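Local coordinates for carboxylesterase (Uncultured bacterium, PDB 5GMX), which hydrolyses carboxylic esters as a family VIII carboxylesterase of the beta-lactamase-like fold and also shows activity toward oxyimino cephalosporins, at residues Thr79-Tyr92 with Arg292-Arg304. Residues are numbered along the deposited sequence; the frame is centred on the assembly and turned at random.
Sequences TVVGVLADEGLIDY and RIISAKGIAEMTR
The axes of helices 79-86 and 296-302 come within 9.0 Å of each other, their N-to-C directions at 126°, with G82 facing M302 and D86 facing G298. The junction illustrates how one carboxylate can join one helix to the N-terminus of another. D86 has CG anti to its backbone N (chi1 -170°), which carries the carboxylate to S295, the N-cap of helix 296-302. S295 OG donates to D86 OD1 at 2.6 Å, on the syn side, and S295 N reaches D86 OD2 at 3.0 Å from above the carboxylate plane, nearly straight at 172°. The same OG accepts the capping bond from G298 N, so the carboxylate holds the cap residue in place. The helix start and K297, whose NZ stays 4.1 Å from D86 OD1, would probably favour the charged carboxylate.

Next to these bonds, I294 sends CG1 against the D86 carboxylate, while its CD1 lies against the G82 carbonyl and touches V83 CG2. G82 and G298 let the backbones come close, the CA atoms of D86 and G298 being 4.9 Å apart. CE of the bent selenomethionine M302 lies unusually close to G82 CA, at 3.3 Å, and a water donates to both G82 O and G298 O. Y92 adds a further contact, its OH 3.3 Å from M302 CB; V113 and L117 of helix 113-117 also touch this side chain. L282 of helix 272-283 packs on T79 and I294. Together these contacts tie helix 72-86, which in this beta-lactamase-like fold begins just after S71 of the probable SxxK motif at the ligand pocket, to the N-capped helix 296-302.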
loop_
_atom_site.group_PDB
_atom_site.type_symbol
_atom_site.label_atom_id
_atom_site.label_comp_id
_atom_site.label_asym_id
_atom_site.label_seq_id
_atom_site.Cartn_x
_atom_site.Cartn_y
_atom_site.Cartn_z
ATOM N N THR A 79 6.661 3.132 -3.557
ATOM C CA THR A 79 6.809 4.333 -4.360
ATOM C C THR A 79 8.012 5.125 -3.864
ATOM O O THR A 79 8.798 5.626 -4.674
ATOM C CB THR A 79 5.537 5.185 -4.343
ATOM O OG1 THR A 79 4.481 4.428 -4.936
ATOM C CG2 THR A 79 5.736 6.447 -5.156
ATOM N N VAL A 80 8.200 5.168 -2.544
ATOM C CA VAL A 80 9.352 5.876 -1.990
ATOM C C VAL A 80 10.633 5.302 -2.595
ATOM O O VAL A 80 11.485 6.054 -3.092
ATOM C CB VAL A 80 9.424 5.784 -0.453
ATOM C CG1 VAL A 80 10.728 6.399 0.047
ATOM C CG2 VAL A 80 8.245 6.498 0.170
ATOM N N VAL A 81 10.742 3.971 -2.613
ATOM C CA VAL A 81 11.987 3.361 -3.086
ATOM C C VAL A 81 12.168 3.723 -4.541
ATOM O O VAL A 81 13.262 4.131 -4.966
ATOM C CB VAL A 81 12.008 1.826 -2.909
ATOM C CG1 VAL A 81 13.234 1.234 -3.605
ATOM C CG2 VAL A 81 12.019 1.471 -1.426
ATOM N N GLY A 82 11.063 3.650 -5.278
ATOM C CA GLY A 82 11.075 3.969 -6.684
ATOM C C GLY A 82 11.578 5.372 -6.933
ATOM O O GLY A 82 12.405 5.596 -7.829
ATOM N N VAL A 83 11.105 6.318 -6.122
ATOM C CA VAL A 83 11.484 7.710 -6.327
ATOM C C VAL A 83 12.972 7.820 -6.060
ATOM O O VAL A 83 13.712 8.445 -6.837
ATOM C CB VAL A 83 10.681 8.674 -5.426
ATOM C CG1 VAL A 83 11.294 10.077 -5.439
ATOM C CG2 VAL A 83 9.212 8.702 -5.869
ATOM N N LEU A 84 13.420 7.161 -4.990
ATOM C CA LEU A 84 14.828 7.252 -4.633
ATOM C C LEU A 84 15.669 6.550 -5.685
ATOM O O LEU A 84 16.800 6.961 -5.940
ATOM C CB LEU A 84 15.095 6.652 -3.245
ATOM C CG LEU A 84 14.517 7.452 -2.070
ATOM C CD1 LEU A 84 14.688 6.678 -0.775
ATOM C CD2 LEU A 84 15.169 8.827 -1.970
ATOM N N ALA A 85 15.114 5.513 -6.321
ATOM C CA ALA A 85 15.892 4.832 -7.340
ATOM C C ALA A 85 15.993 5.756 -8.545
ATOM O O ALA A 85 17.030 5.817 -9.212
ATOM C CB ALA A 85 15.267 3.502 -7.715
ATOM N N ASP A 86 14.926 6.525 -8.772
ATOM C CA ASP A 86 14.849 7.390 -9.944
ATOM C C ASP A 86 15.833 8.543 -9.803
ATOM O O ASP A 86 16.340 9.047 -10.797
ATOM C CB ASP A 86 13.423 7.925 -10.133
ATOM C CG ASP A 86 13.231 8.639 -11.470
ATOM O OD1 ASP A 86 13.552 8.037 -12.521
ATOM O OD2 ASP A 86 12.768 9.806 -11.465
ATOM N N GLU A 87 16.115 8.941 -8.565
ATOM C CA GLU A 87 17.099 9.991 -8.290
ATOM C C GLU A 87 18.540 9.469 -8.326
ATOM O O GLU A 87 19.482 10.245 -8.205
ATOM C CB GLU A 87 16.855 10.625 -6.919
ATOM C CG GLU A 87 15.521 11.324 -6.753
ATOM C CD GLU A 87 15.279 11.749 -5.307
ATOM O OE1 GLU A 87 16.198 11.581 -4.473
ATOM O OE2 GLU A 87 14.170 12.239 -4.999
ATOM N N GLY A 88 18.710 8.158 -8.461
ATOM C CA GLY A 88 20.036 7.570 -8.560
ATOM C C GLY A 88 20.658 7.154 -7.234
ATOM O O GLY A 88 21.840 6.817 -7.179
ATOM N N LEU A 89 19.870 7.158 -6.165
ATOM C CA LEU A 89 20.388 6.783 -4.851
ATOM C C LEU A 89 20.312 5.268 -4.623
ATOM O O LEU A 89 21.050 4.722 -3.810
ATOM C CB LEU A 89 19.631 7.519 -3.746
ATOM C CG LEU A 89 19.870 9.025 -3.709
ATOM C CD1 LEU A 89 18.949 9.682 -2.706
ATOM C CD2 LEU A 89 21.320 9.306 -3.365
ATOM N N ILE A 90 19.425 4.596 -5.353
ATOM C CA ILE A 90 19.266 3.149 -5.223
ATOM C C ILE A 90 19.353 2.456 -6.575
ATOM O O ILE A 90 18.709 2.880 -7.530
ATOM C CB ILE A 90 17.918 2.792 -4.584
ATOM C CG1 ILE A 90 17.809 3.441 -3.206
ATOM C CG2 ILE A 90 17.743 1.270 -4.522
ATOM C CD1 ILE A 90 16.467 3.226 -2.514
ATOM N N ASP A 91 20.162 1.403 -6.651
ATOM C CA ASP A 91 20.210 0.539 -7.822
ATOM C C ASP A 91 19.496 -0.769 -7.503
ATOM O O ASP A 91 19.946 -1.536 -6.654
ATOM C CB ASP A 91 21.665 0.290 -8.243
ATOM C CG ASP A 91 21.797 -0.619 -9.470
ATOM O OD1 ASP A 91 20.800 -1.232 -9.940
ATOM O OD2 ASP A 91 22.933 -0.707 -9.983
ATOM N N TYR A 92 18.410 -1.045 -8.221
ATOM C CA TYR A 92 17.616 -2.246 -7.960
ATOM C C TYR A 92 18.445 -3.522 -8.066
ATOM O O TYR A 92 18.151 -4.515 -7.410
ATOM C CB TYR A 92 16.437 -2.331 -8.925
ATOM C CG TYR A 92 15.288 -1.458 -8.530
ATOM C CD1 TYR A 92 14.586 -1.705 -7.360
ATOM C CD2 TYR A 92 14.905 -0.379 -9.317
ATOM C CE1 TYR A 92 13.535 -0.908 -6.987
ATOM C CE2 TYR A 92 13.843 0.429 -8.950
ATOM C CZ TYR A 92 13.159 0.155 -7.781
ATOM O OH TYR A 92 12.097 0.939 -7.388
ATOM N N ARG A 292 5.677 17.079 -10.823
ATOM C CA ARG A 292 6.313 15.784 -11.069
ATOM C C ARG A 292 7.011 15.221 -9.833
ATOM O O ARG A 292 7.792 15.911 -9.194
ATOM C CB ARG A 292 7.326 15.892 -12.214
ATOM C CG ARG A 292 8.100 14.600 -12.441
ATOM C CD ARG A 292 8.982 14.667 -13.670
ATOM N NE ARG A 292 8.226 14.915 -14.899
ATOM C CZ ARG A 292 7.535 13.987 -15.548
ATOM N NH1 ARG A 292 7.473 12.753 -15.071
ATOM N NH2 ARG A 292 6.885 14.295 -16.663
ATOM N N ILE A 293 6.733 13.963 -9.501
ATOM C CA ILE A 293 7.422 13.325 -8.383
ATOM C C ILE A 293 8.420 12.277 -8.881
ATOM O O ILE A 293 9.321 11.879 -8.147
ATOM C CB ILE A 293 6.439 12.653 -7.394
ATOM C CG1 ILE A 293 5.521 11.664 -8.115
ATOM C CG2 ILE A 293 5.613 13.694 -6.639
ATOM C CD1 ILE A 293 4.690 10.811 -7.173
ATOM N N ILE A 294 8.266 11.855 -10.129
ATOM C CA ILE A 294 9.148 10.842 -10.690
ATOM C C ILE A 294 9.115 10.840 -12.222
ATOM O O ILE A 294 8.130 11.256 -12.823
ATOM C CB ILE A 294 8.765 9.443 -10.158
ATOM C CG1 ILE A 294 9.898 8.451 -10.374
ATOM C CG2 ILE A 294 7.467 8.947 -10.797
ATOM C CD1 ILE A 294 9.619 7.150 -9.744
ATOM N N SER A 295 10.204 10.394 -12.844
ATOM C CA SER A 295 10.243 10.219 -14.294
ATOM C C SER A 295 9.531 8.925 -14.721
ATOM O O SER A 295 9.372 7.998 -13.925
ATOM C CB SER A 295 11.694 10.209 -14.800
ATOM O OG SER A 295 12.297 8.943 -14.582
ATOM N N ALA A 296 9.093 8.873 -15.977
ATOM C CA ALA A 296 8.441 7.680 -16.530
ATOM C C ALA A 296 9.370 6.451 -16.542
ATOM O O ALA A 296 8.916 5.315 -16.368
ATOM C CB ALA A 296 7.935 7.967 -17.930
ATOM N N LYS A 297 10.660 6.684 -16.774
ATOM C CA LYS A 297 11.670 5.631 -16.679
ATOM C C LYS A 297 11.655 5.017 -15.288
ATOM O O LYS A 297 11.723 3.797 -15.144
ATOM C CB LYS A 297 13.066 6.190 -17.000
ATOM C CG LYS A 297 14.233 5.506 -16.260
ATOM C CD LYS A 297 14.809 6.423 -15.188
ATOM C CE LYS A 297 16.139 5.927 -14.639
ATOM N NZ LYS A 297 16.029 4.925 -13.525
ATOM N N GLY A 298 11.529 5.864 -14.269
ATOM C CA GLY A 298 11.511 5.404 -12.890
ATOM C C GLY A 298 10.349 4.474 -12.598
ATOM O O GLY A 298 10.497 3.450 -11.903
ATOM N N ILE A 299 9.191 4.828 -13.149
ATOM C CA ILE A 299 7.993 4.011 -13.021
ATOM C C ILE A 299 8.168 2.679 -13.729
ATOM O O ILE A 299 7.859 1.629 -13.161
ATOM C CB ILE A 299 6.756 4.743 -13.572
ATOM C CG1 ILE A 299 6.426 5.950 -12.693
ATOM C CG2 ILE A 299 5.549 3.808 -13.648
ATOM C CD1 ILE A 299 5.446 6.935 -13.335
ATOM N N ALA A 300 8.690 2.711 -14.953
ATOM C CA ALA A 300 8.987 1.471 -15.671
ATOM C C ALA A 300 9.916 0.556 -14.864
ATOM O O ALA A 300 9.710 -0.666 -14.793
ATOM C CB ALA A 300 9.607 1.780 -17.031
ATOM N N GLU A 301 10.935 1.144 -14.246
ATOM C CA GLU A 301 11.910 0.349 -13.505
ATOM C C GLU A 301 11.325 -0.254 -12.221
ATOM O O GLU A 301 11.630 -1.397 -11.900
ATOM C CB GLU A 301 13.159 1.182 -13.177
ATOM C CG GLU A 301 14.048 1.492 -14.377
ATOM C CD GLU A 301 14.667 0.229 -14.986
ATOM O OE1 GLU A 301 14.881 -0.759 -14.245
ATOM O OE2 GLU A 301 14.927 0.218 -16.209
HETATM N N MSE A 302 10.488 0.491 -11.494
HETATM C CA MSE A 302 9.918 -0.062 -10.258
HETATM C C MSE A 302 8.793 -1.074 -10.521
HETATM O O MSE A 302 8.413 -1.827 -9.621
HETATM C CB MSE A 302 9.419 1.061 -9.324
HETATM C CG MSE A 302 7.927 1.418 -9.387
HETATM SE SE MSE A 302 7.594 3.232 -8.621
HETATM C CE MSE A 302 9.188 3.954 -9.363
ATOM N N THR A 303 8.290 -1.132 -11.754
ATOM C CA THR A 303 7.225 -2.083 -12.067
ATOM C C THR A 303 7.654 -3.266 -12.944
ATOM O O THR A 303 6.808 -4.031 -13.400
ATOM C CB THR A 303 6.039 -1.380 -12.743
ATOM O OG1 THR A 303 6.487 -0.686 -13.911
ATOM C CG2 THR A 303 5.401 -0.389 -11.778
ATOM N N ARG A 304 8.958 -3.433 -13.158
ATOM C CA ARG A 304 9.463 -4.619 -13.844
ATOM C C ARG A 304 9.040 -5.874 -13.098
ATOM O O ARG A 304 9.192 -5.959 -11.877
ATOM C CB ARG A 304 10.986 -4.612 -13.950
ATOM C CG ARG A 304 11.564 -3.682 -14.991
ATOM C CD ARG A 304 13.062 -3.944 -15.164
ATOM N NE ARG A 304 13.678 -2.945 -16.031
ATOM C CZ ARG A 304 13.799 -3.063 -17.351
ATOM N NH1 ARG A 304 13.342 -4.144 -17.979
ATOM N NH2 ARG A 304 14.372 -2.089 -18.047
HETATM O O HOH W 1 12.581 3.688 -10.154
HETATM O O HOH W 2 18.363 6.503 -11.829
HETATM O O HOH W 3 12.641 11.471 -9.109
#